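Local coordinates for catalase (Bacillus pumilus, PDB 4QOL), which breaks hydrogen peroxide down to water and oxygen at a buried heme, and also shows peroxidase-like reactivity toward phenolic substrates, at residues A[142-151]-A[162-170]; A[187-195]-A[242-250]. All coordinates share one frame; numbering follows the deposited sequence. Where two conformers were deposited one is given.

Overall arrangement
Both contacts belong to the catalase core of the chain and come in series: contact 1 closes before contact 2 opens. Contact 1 pairs two neighbouring helices, 143-150 and 161-169. Helix 175-181 then leads into the loop of contact 2, which meets helix 242-253 after an excursion through strands 196-197, 202-205 and 211-220 and helix 229-236. The centres of the two contacts lie about 27 Å apart, their nearest atoms about 11 Å. Contact 1 reaches the heme directly through F143, whereas the Y191 side chain of contact 2 stays about 10 Å from it. Both touch the third subunit, contact 1 through polar bonds and packing, contact 2 by packing; contact 1 also meets the second subunit.

Contact 1: A[142-151]-A[162-170]; sequences KFPDMVHSLK and DRYWDFMTL. With HEM (protoporphyrin IX containing Fe), chain E.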
loop_
_atom_site.group_PDB
_atom_site.type_symbol
_atom_site.label_atom_id
_atom_site.label_comp_id
_atom_site.label_asym_id
_atom_site.label_seq_id
_atom_site.Cartn_x
_atom_site.Cartn_y
_atom_site.Cartn_z
ATOM N N LYS A 142 16.617 -10.831 18.878
ATOM C CA LYS A 142 15.756 -10.595 20.034
ATOM C C LYS A 142 14.977 -9.298 19.985
ATOM O O LYS A 142 14.153 -9.056 20.860
ATOM C CB LYS A 142 16.586 -10.540 21.315
ATOM C CG LYS A 142 17.373 -11.806 21.625
ATOM C CD LYS A 142 16.543 -13.052 21.448
ATOM C CE LYS A 142 15.322 -13.130 22.273
ATOM N NZ LYS A 142 14.609 -14.413 22.162
ATOM N N PHE A 143 15.210 -8.433 19.001
ATOM C CA PHE A 143 14.658 -7.122 19.051
ATOM C C PHE A 143 13.134 -7.126 19.039
ATOM O O PHE A 143 12.533 -6.419 19.839
ATOM C CB PHE A 143 15.159 -6.202 17.949
ATOM C CG PHE A 143 14.749 -4.747 18.146
ATOM C CD1 PHE A 143 15.372 -3.991 19.127
ATOM C CD2 PHE A 143 13.880 -4.133 17.295
ATOM C CE1 PHE A 143 15.084 -2.650 19.228
ATOM C CE2 PHE A 143 13.608 -2.797 17.390
ATOM C CZ PHE A 143 14.158 -2.064 18.369
ATOM N N PRO A 144 12.456 -7.936 18.189
ATOM C CA PRO A 144 10.988 -7.881 18.224
ATOM C C PRO A 144 10.426 -8.369 19.589
ATOM O O PRO A 144 9.435 -7.877 20.074
ATOM C CB PRO A 144 10.582 -8.861 17.116
ATOM C CG PRO A 144 11.777 -8.747 16.105
ATOM C CD PRO A 144 12.935 -8.670 17.002
ATOM N N ASP A 145 11.130 -9.327 20.195
ATOM C CA ASP A 145 10.751 -9.828 21.496
ATOM C C ASP A 145 10.909 -8.712 22.571
ATOM O O ASP A 145 9.965 -8.493 23.403
ATOM C CB ASP A 145 11.633 -11.016 21.919
ATOM C CG ASP A 145 11.449 -12.228 21.007
ATOM O OD1 ASP A 145 10.289 -12.670 20.875
ATOM O OD2 ASP A 145 12.496 -12.592 20.369
ATOM N N MET A 146 12.072 -8.056 22.577
ATOM C CA MET A 146 12.319 -6.952 23.501
ATOM C C MET A 146 11.243 -5.873 23.368
ATOM O O MET A 146 10.592 -5.472 24.363
ATOM C CB MET A 146 13.691 -6.385 23.286
ATOM C CG MET A 146 14.082 -5.344 24.302
ATOM S SD MET A 146 15.409 -4.290 23.638
ATOM C CE MET A 146 14.467 -2.956 22.972
ATOM N N VAL A 147 11.059 -5.432 22.140
ATOM C CA VAL A 147 10.072 -4.413 21.848
ATOM C C VAL A 147 8.636 -4.828 22.290
ATOM O O VAL A 147 7.916 -4.054 22.917
ATOM C CB VAL A 147 10.118 -3.981 20.422
ATOM C CG1 VAL A 147 8.992 -3.014 20.118
ATOM C CG2 VAL A 147 11.457 -3.276 20.170
ATOM N N HIS A 148 8.234 -6.037 21.901
ATOM C CA HIS A 148 6.901 -6.493 22.258
ATOM C C HIS A 148 6.719 -6.543 23.792
ATOM O O HIS A 148 5.580 -6.277 24.270
ATOM C CB HIS A 148 6.644 -7.866 21.679
ATOM C CG HIS A 148 6.400 -7.905 20.194
ATOM N ND1 HIS A 148 6.089 -9.061 19.544
ATOM C CD2 HIS A 148 6.455 -6.939 19.240
ATOM C CE1 HIS A 148 5.872 -8.798 18.260
ATOM N NE2 HIS A 148 6.081 -7.523 18.067
ATOM N N SER A 149 7.785 -6.879 24.545
ATOM C CA SER A 149 7.652 -6.912 26.038
ATOM C C SER A 149 7.478 -5.531 26.627
ATOM O O SER A 149 6.755 -5.361 27.593
ATOM C CB SER A 149 8.854 -7.647 26.662
ATOM O OG SER A 149 9.964 -6.791 26.797
ATOM N N LEU A 150 8.051 -4.512 25.985
ATOM C CA LEU A 150 8.071 -3.118 26.466
ATOM C C LEU A 150 6.850 -2.354 26.035
ATOM O O LEU A 150 6.333 -1.477 26.746
ATOM C CB LEU A 150 9.283 -2.376 25.961
ATOM C CG LEU A 150 10.590 -2.761 26.686
ATOM C CD1 LEU A 150 11.811 -2.428 25.782
ATOM C CD2 LEU A 150 10.723 -2.034 27.999
ATOM N N LYS A 151 6.353 -2.703 24.857
ATOM C CA LYS A 151 5.201 -2.068 24.274
ATOM C C LYS A 151 3.972 -2.355 25.087
ATOM O O LYS A 151 3.837 -3.380 25.787
ATOM C CB LYS A 151 4.936 -2.564 22.837
ATOM C CG LYS A 151 5.899 -2.010 21.733
ATOM C CD LYS A 151 5.438 -0.724 21.165
ATOM C CE LYS A 151 6.394 -0.097 20.177
ATOM N NZ LYS A 151 5.740 1.080 19.496
ATOM N N ASP A 162 5.285 -5.930 34.443
ATOM C CA ASP A 162 5.409 -7.358 34.617
ATOM C C ASP A 162 5.823 -8.068 33.313
ATOM O O ASP A 162 6.561 -9.097 33.354
ATOM C CB ASP A 162 4.062 -7.905 35.090
ATOM C CG ASP A 162 4.123 -9.339 35.470
ATOM O OD1 ASP A 162 4.982 -9.757 36.277
ATOM O OD2 ASP A 162 3.377 -10.121 34.849
ATOM N N ARG A 163 5.450 -7.505 32.153
ATOM C CA ARG A 163 5.802 -8.110 30.873
ATOM C C ARG A 163 7.267 -7.840 30.511
ATOM O O ARG A 163 8.035 -8.763 30.152
ATOM C CB ARG A 163 4.864 -7.578 29.783
ATOM C CG ARG A 163 3.413 -8.003 30.018
ATOM C CD ARG A 163 2.463 -7.372 29.043
ATOM N NE ARG A 163 2.490 -8.099 27.757
ATOM C CZ ARG A 163 3.264 -7.764 26.703
ATOM N NH1 ARG A 163 3.285 -8.579 25.686
ATOM N NH2 ARG A 163 3.949 -6.625 26.678
ATOM N N TYR A 164 7.719 -6.577 30.588
ATOM C CA TYR A 164 9.100 -6.315 30.162
ATOM C C TYR A 164 10.088 -6.765 31.195
ATOM O O TYR A 164 11.219 -7.201 30.835
ATOM C CB TYR A 164 9.345 -4.856 29.769
ATOM C CG TYR A 164 9.074 -3.729 30.708
ATOM C CD1 TYR A 164 9.966 -3.390 31.678
ATOM C CD2 TYR A 164 7.929 -2.934 30.582
ATOM C CE1 TYR A 164 9.757 -2.306 32.519
ATOM C CE2 TYR A 164 7.740 -1.825 31.347
ATOM C CZ TYR A 164 8.637 -1.521 32.343
ATOM O OH TYR A 164 8.434 -0.391 33.157
ATOM N N TRP A 165 9.695 -6.738 32.485
ATOM C CA TRP A 165 10.596 -7.352 33.450
ATOM C C TRP A 165 10.728 -8.872 33.299
ATOM O O TRP A 165 11.827 -9.392 33.529
ATOM C CB TRP A 165 10.216 -6.969 34.900
ATOM C CG TRP A 165 10.655 -5.575 35.255
ATOM C CD1 TRP A 165 9.868 -4.467 35.390
ATOM C CD2 TRP A 165 11.978 -5.145 35.503
ATOM N NE1 TRP A 165 10.631 -3.372 35.719
ATOM C CE2 TRP A 165 11.936 -3.782 35.783
ATOM C CE3 TRP A 165 13.236 -5.809 35.574
ATOM C CZ2 TRP A 165 13.094 -3.031 36.038
ATOM C CZ3 TRP A 165 14.355 -5.084 35.894
ATOM C CH2 TRP A 165 14.297 -3.696 36.081
ATOM N N ASP A 166 9.667 -9.563 32.855
ATOM C CA ASP A 166 9.754 -10.984 32.568
ATOM C C ASP A 166 10.858 -11.184 31.529
ATOM O O ASP A 166 11.791 -11.970 31.711
ATOM C CB ASP A 166 8.466 -11.537 32.037
ATOM C CG ASP A 166 8.474 -13.068 31.838
ATOM O OD1 ASP A 166 9.197 -13.792 32.564
ATOM O OD2 ASP A 166 7.597 -13.541 31.074
ATOM N N PHE A 167 10.743 -10.478 30.434
ATOM C CA PHE A 167 11.791 -10.558 29.378
ATOM C C PHE A 167 13.158 -10.172 29.842
ATOM O O PHE A 167 14.138 -10.877 29.561
ATOM C CB PHE A 167 11.404 -9.686 28.134
ATOM C CG PHE A 167 12.435 -9.666 27.041
ATOM C CD1 PHE A 167 12.463 -10.656 26.015
ATOM C CD2 PHE A 167 13.407 -8.677 27.048
ATOM C CE1 PHE A 167 13.524 -10.630 25.062
ATOM C CE2 PHE A 167 14.468 -8.685 26.150
ATOM C CZ PHE A 167 14.481 -9.621 25.124
ATOM N N MET A 168 13.282 -9.005 30.460
ATOM C CA MET A 168 14.582 -8.503 30.848
ATOM C C MET A 168 15.302 -9.398 31.844
ATOM O O MET A 168 16.519 -9.665 31.690
ATOM C CB MET A 168 14.501 -7.088 31.385
ATOM C CG MET A 168 14.094 -6.053 30.388
ATOM S SD MET A 168 15.167 -5.790 28.973
ATOM C CE MET A 168 14.040 -4.687 28.072
ATOM N N THR A 169 14.588 -9.896 32.832
ATOM C CA THR A 169 15.213 -10.788 33.841
ATOM C C THR A 169 15.780 -12.085 33.259
ATOM O O THR A 169 16.803 -12.590 33.733
ATOM C CB THR A 169 14.238 -11.118 35.010
ATOM O OG1 THR A 169 13.052 -11.748 34.549
ATOM C CG2 THR A 169 13.953 -9.868 35.808
ATOM N N LEU A 170 15.086 -12.612 32.236
ATOM C CA LEU A 170 15.449 -13.766 31.486
ATOM C C LEU A 170 16.501 -13.496 30.367
ATOM O O LEU A 170 16.960 -14.443 29.691
ATOM C CB LEU A 170 14.234 -14.448 30.920
ATOM C CG LEU A 170 13.249 -14.990 31.992
ATOM C CD1 LEU A 170 11.973 -15.475 31.340
ATOM C CD2 LEU A 170 13.919 -16.133 32.753
HETATM C CHA HEM E . 14.072 3.642 14.668
HETATM C CHB HEM E . 14.819 -1.140 14.331
HETATM C CHC HEM E . 18.353 -0.748 17.817
HETATM C CHD HEM E . 17.968 4.071 17.493
HETATM C C1A HEM E . 13.952 2.308 14.311
HETATM C C2A HEM E . 12.987 1.774 13.397
HETATM C C3A HEM E . 13.202 0.434 13.303
HETATM C C4A HEM E . 14.291 0.138 14.144
HETATM C CMA HEM E . 12.568 -0.626 12.449
HETATM C CAA HEM E . 11.978 2.596 12.661
HETATM C CBA HEM E . 12.775 3.401 11.613
HETATM C CGA HEM E . 11.888 4.130 10.676
HETATM O O1A HEM E . 12.399 5.009 9.952
HETATM O O2A HEM E . 10.686 3.809 10.529
HETATM C C1B HEM E . 15.840 -1.397 15.288
HETATM C C2B HEM E . 16.338 -2.717 15.526
HETATM C C3B HEM E . 17.301 -2.635 16.498
HETATM C C4B HEM E . 17.449 -1.213 16.839
HETATM C CMB HEM E . 15.862 -3.953 14.806
HETATM C CAB HEM E . 18.137 -3.690 17.074
HETATM C CBB HEM E . 18.215 -4.871 16.455
HETATM C C1C HEM E . 18.557 0.617 18.024
HETATM C C2C HEM E . 19.670 1.135 18.645
HETATM C C3C HEM E . 19.546 2.488 18.576
HETATM C C4C HEM E . 18.388 2.814 17.833
HETATM C CMC HEM E . 20.722 0.303 19.347
HETATM C CAC HEM E . 20.525 3.433 18.997
HETATM C CBC HEM E . 21.786 3.035 19.015
HETATM C C1D HEM E . 16.847 4.294 16.678
HETATM C C2D HEM E . 16.368 5.649 16.402
HETATM C C3D HEM E . 15.270 5.557 15.645
HETATM C C4D HEM E . 15.087 4.123 15.445
HETATM C CMD HEM E . 17.039 6.877 16.941
HETATM C CAD HEM E . 14.428 6.676 15.087
HETATM C CBD HEM E . 15.163 7.179 13.823
HETATM C CGD HEM E . 14.309 8.310 13.328
HETATM O O1D HEM E . 14.471 9.403 13.859
HETATM O O2D HEM E . 13.464 8.151 12.407
HETATM N NA HEM E . 14.789 1.281 14.756
HETATM N NB HEM E . 16.538 -0.570 16.089
HETATM N NC HEM E . 17.816 1.634 17.465
HETATM N ND HEM E . 16.062 3.399 16.090
HETATM FE FE HEM E . 16.294 1.494 16.095
HETATM O O HOH W 1 4.243 -4.056 28.300
#
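F167 and R163 reach from helix 161-169 to helix 143-150, which runs roughly antiparallel to it, the short axes 8.0 Å apart at 148°. F167 can be followed outward. Its CB lies 3.5 Å from S149 OG. With CG anti to the backbone N (chi1 178°), the ring swings across the first helix and takes M146 CA over one face, a CH-pi contact 3.9 Å from the centroid. Further out, CE1 meets D145 CB, CE2 and CZ meet M146 CB, and K142 CE comes in at the rim. The S149 hydroxyl turns back to donate to M146 O, which also accepts from L150 N.

R163 closes the other end: NH2 donates almost straight (170°) to H148 O at 2.9 Å, on a lone pair and in the guanidinium plane. A water accepts from the same NH2 and lies within hydrogen-bonding reach of S149 O and K151 O. Alongside, L150 CD2 sits over the Y164 ring, 3.6 Å from CG, while its CD1 touches M168 CE.

On the far side of helix 143-150, F143 lays its ring against the heme pyrrole carrying CMB, with F46 of the third subunit meeting it nearly perpendicularly. Behind helix 161-169, W165 packs on helices 434-448 and 175-181, and T169 on helix 453-466.

Contact 2: A[187-195]-A[242-250]; sequences IPANYAEMR and HATRDLYDR
The loop 187-195, without regular helix or strand, passes the first turns of helix 242-253 closely enough to bring N190 and A243 within 4.7 Å, CA to CA. H242 makes the direct hydrogen bond between the two: NE2 donates to A189 O at 2.8 Å, the carbonyl oxygen lying in the imidazole plane while the donor stands above the carbonyl plane. One residue on, A243 CB presses on a face of the Y191 ring, 3.7 Å from its centroid, a CH-pi contact. The hydroxyl of Y191 goes to E106, which T244 OG1 also binds.

N190 organises the middle. Its CG sits between the backbone N and the carbonyl carbon (chi1 56°), which folds the amide back over its own loop: OD1 accepts from E193 N at 2.9 Å and weakly from A192 N, while ND2 donates to E193 OE1. The amide is thereby fixed in rotation and lies stacked on the D246 carboxylate, their planes only 16° apart, with N190 CG 3.5 Å from D246 OD2.

R250 reaches back along the helix, its chain extended, and NE donates nearly straight (175°) to D246 OD2 at 2.8 Å. A192 CB covers one face of the guanidinium, 3.4 Å from R250 NE, and NH2 forms a longer salt bridge with E193 OE1, whose OE2 pairs with R225. A water accepts from Y191 N and donates to A243 O and D246 OD2.

This is an Asx motif at N190 running into an inverse gamma turn at E193, the residue they share. The E193-R250-D246 network, the H242 bond and the water hold the loop to helix 242-253, beside strands 60-69 and 88-96 of the catalase sheet.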
loop_
_atom_site.group_PDB
_atom_site.type_symbol
_atom_site.label_atom_id
_atom_site.label_comp_id
_atom_site.label_asym_id
_atom_site.label_seq_id
_atom_site.Cartn_x
_atom_site.Cartn_y
_atom_site.Cartn_z
ATOM N N ILE A 187 14.891 9.754 32.018
ATOM C CA ILE A 187 14.039 10.841 31.622
ATOM C C ILE A 187 14.855 12.119 31.453
ATOM O O ILE A 187 14.918 12.959 32.360
ATOM C CB ILE A 187 12.885 11.109 32.608
ATOM C CG1 ILE A 187 12.246 9.803 33.083
ATOM C CG2 ILE A 187 11.858 12.028 31.924
ATOM C CD1 ILE A 187 11.126 9.969 34.074
ATOM N N PRO A 188 15.504 12.304 30.295
ATOM C CA PRO A 188 16.109 13.577 29.993
ATOM C C PRO A 188 15.163 14.773 30.135
ATOM O O PRO A 188 13.995 14.641 29.863
ATOM C CB PRO A 188 16.611 13.415 28.525
ATOM C CG PRO A 188 16.788 11.920 28.394
ATOM C CD PRO A 188 15.605 11.352 29.183
ATOM N N ALA A 189 15.709 15.953 30.521
ATOM C CA ALA A 189 14.845 17.097 30.720
ATOM C C ALA A 189 14.207 17.552 29.414
ATOM O O ALA A 189 13.071 18.141 29.410
ATOM C CB ALA A 189 15.603 18.236 31.371
ATOM N N ASN A 190 14.970 17.394 28.340
ATOM C CA ASN A 190 14.532 17.725 27.001
ATOM C C ASN A 190 15.614 17.158 26.005
ATOM O O ASN A 190 16.507 16.460 26.421
ATOM C CB ASN A 190 14.358 19.255 26.870
ATOM C CG ASN A 190 15.616 20.011 27.229
ATOM O OD1 ASN A 190 16.662 19.817 26.604
ATOM N ND2 ASN A 190 15.539 20.916 28.245
ATOM N N TYR A 191 15.457 17.410 24.718
ATOM C CA TYR A 191 16.364 16.839 23.746
ATOM C C TYR A 191 17.698 17.578 23.653
ATOM O O TYR A 191 18.659 17.015 23.190
ATOM C CB TYR A 191 15.704 16.828 22.354
ATOM C CG TYR A 191 14.471 15.963 22.199
ATOM C CD1 TYR A 191 14.435 14.656 22.685
ATOM C CD2 TYR A 191 13.340 16.452 21.556
ATOM C CE1 TYR A 191 13.313 13.851 22.506
ATOM C CE2 TYR A 191 12.221 15.688 21.368
ATOM C CZ TYR A 191 12.180 14.379 21.860
ATOM O OH TYR A 191 11.054 13.630 21.680
ATOM N N ALA A 192 17.756 18.836 24.127
ATOM C CA ALA A 192 19.000 19.646 24.045
ATOM C C ALA A 192 19.977 19.334 25.177
ATOM O O ALA A 192 21.184 19.264 24.984
ATOM C CB ALA A 192 18.669 21.132 24.063
ATOM N N GLU A 193 19.451 19.043 26.353
ATOM C CA GLU A 193 20.308 18.837 27.553
ATOM C C GLU A 193 20.501 17.347 27.793
ATOM O O GLU A 193 20.111 16.778 28.822
ATOM C CB GLU A 193 19.644 19.525 28.760
ATOM C CG GLU A 193 19.561 21.043 28.627
ATOM C CD GLU A 193 18.867 21.704 29.808
ATOM O OE1 GLU A 193 17.696 22.152 29.677
ATOM O OE2 GLU A 193 19.494 21.789 30.869
ATOM N N MET A 194 21.046 16.684 26.769
ATOM C CA MET A 194 20.990 15.243 26.636
ATOM C C MET A 194 22.247 14.750 25.941
ATOM O O MET A 194 22.751 15.421 25.039
ATOM C CB MET A 194 19.776 14.912 25.757
ATOM C CG MET A 194 19.486 13.476 25.577
ATOM S SD MET A 194 17.979 13.189 24.579
ATOM C CE MET A 194 18.549 13.422 22.897
ATOM N N ARG A 195 22.726 13.596 26.393
ATOM C CA ARG A 195 23.849 12.880 25.813
ATOM C C ARG A 195 23.471 12.289 24.450
ATOM O O ARG A 195 22.280 12.134 24.158
ATOM C CB ARG A 195 24.166 11.728 26.758
ATOM C CG ARG A 195 25.443 11.002 26.550
ATOM C CD ARG A 195 25.520 9.786 27.460
ATOM N NE ARG A 195 25.242 10.078 28.879
ATOM C CZ ARG A 195 26.158 10.288 29.829
ATOM N NH1 ARG A 195 27.445 10.224 29.565
ATOM N NH2 ARG A 195 25.776 10.542 31.079
ATOM N N HIS A 242 6.630 18.450 25.587
ATOM C CA HIS A 242 7.427 19.569 26.059
ATOM C C HIS A 242 8.845 19.650 25.416
ATOM O O HIS A 242 9.480 20.737 25.329
ATOM C CB HIS A 242 7.563 19.529 27.594
ATOM C CG HIS A 242 8.620 18.592 28.057
ATOM N ND1 HIS A 242 8.438 17.230 28.090
ATOM C CD2 HIS A 242 9.912 18.808 28.400
ATOM C CE1 HIS A 242 9.567 16.646 28.444
ATOM N NE2 HIS A 242 10.479 17.573 28.630
ATOM N N ALA A 243 9.345 18.488 24.975
ATOM C CA ALA A 243 10.683 18.431 24.405
ATOM C C ALA A 243 10.595 18.879 22.985
ATOM O O ALA A 243 11.487 19.588 22.518
ATOM C CB ALA A 243 11.259 16.991 24.533
ATOM N N THR A 244 9.544 18.461 22.259
ATOM C CA THR A 244 9.377 18.991 20.923
ATOM C C THR A 244 9.247 20.539 20.991
ATOM O O THR A 244 9.818 21.270 20.172
ATOM C CB THR A 244 8.116 18.393 20.306
ATOM O OG1 THR A 244 8.370 17.034 19.929
ATOM C CG2 THR A 244 7.668 19.077 19.026
ATOM N N ARG A 245 8.482 21.010 21.959
ATOM C CA ARG A 245 8.277 22.449 22.119
ATOM C C ARG A 245 9.611 23.184 22.356
ATOM O O ARG A 245 9.935 24.172 21.697
ATOM C CB ARG A 245 7.316 22.717 23.245
ATOM C CG ARG A 245 6.901 24.205 23.309
ATOM C CD ARG A 245 6.152 24.448 24.627
ATOM N NE ARG A 245 4.950 23.608 24.724
ATOM C CZ ARG A 245 3.749 23.899 24.246
ATOM N NH1 ARG A 245 3.528 24.994 23.549
ATOM N NH2 ARG A 245 2.750 23.074 24.475
ATOM N N ASP A 246 10.367 22.654 23.306
ATOM C CA ASP A 246 11.655 23.236 23.712
ATOM C C ASP A 246 12.645 23.332 22.562
ATOM O O ASP A 246 13.293 24.381 22.383
ATOM C CB ASP A 246 12.218 22.388 24.829
ATOM C CG ASP A 246 13.598 22.785 25.255
ATOM O OD1 ASP A 246 13.741 23.719 26.120
ATOM O OD2 ASP A 246 14.544 22.172 24.661
ATOM N N LEU A 247 12.748 22.263 21.777
ATOM C CA LEU A 247 13.676 22.251 20.638
ATOM C C LEU A 247 13.295 23.339 19.614
ATOM O O LEU A 247 14.153 24.135 19.189
ATOM C CB LEU A 247 13.748 20.864 19.994
ATOM C CG LEU A 247 14.743 20.727 18.797
ATOM C CD1 LEU A 247 16.210 21.037 19.124
ATOM C CD2 LEU A 247 14.609 19.326 18.211
ATOM N N TYR A 248 12.023 23.372 19.252
ATOM C CA TYR A 248 11.549 24.307 18.258
ATOM C C TYR A 248 11.807 25.729 18.733
ATOM O O TYR A 248 12.310 26.592 18.003
ATOM C CB TYR A 248 10.072 24.072 17.993
ATOM C CG TYR A 248 9.534 24.925 16.862
ATOM C CD1 TYR A 248 9.086 26.204 17.100
ATOM C CD2 TYR A 248 9.517 24.440 15.543
ATOM C CE1 TYR A 248 8.633 26.996 16.057
ATOM C CE2 TYR A 248 9.064 25.218 14.523
ATOM C CZ TYR A 248 8.641 26.500 14.783
ATOM O OH TYR A 248 8.183 27.237 13.694
ATOM N N ASP A 249 11.434 25.957 19.978
ATOM C CA ASP A 249 11.521 27.300 20.566
ATOM C C ASP A 249 12.951 27.808 20.706
ATOM O O ASP A 249 13.210 28.987 20.426
ATOM C CB ASP A 249 10.829 27.296 21.936
ATOM C CG ASP A 249 9.306 27.259 21.825
ATOM O OD1 ASP A 249 8.715 27.332 20.689
ATOM O OD2 ASP A 249 8.660 27.145 22.890
ATOM N N ARG A 250 13.871 26.952 21.120
ATOM C CA ARG A 250 15.312 27.305 21.139
ATOM C C ARG A 250 15.801 27.810 19.791
ATOM O O ARG A 250 16.445 28.850 19.678
ATOM C CB ARG A 250 16.190 26.112 21.467
ATOM C CG ARG A 250 16.193 25.704 22.884
ATOM C CD ARG A 250 16.952 24.383 23.088
ATOM N NE ARG A 250 16.724 23.886 24.442
ATOM C CZ ARG A 250 17.454 24.190 25.515
ATOM N NH1 ARG A 250 18.547 24.939 25.408
ATOM N NH2 ARG A 250 17.117 23.689 26.707
HETATM O O HOH W 2 14.036 19.717 23.511
#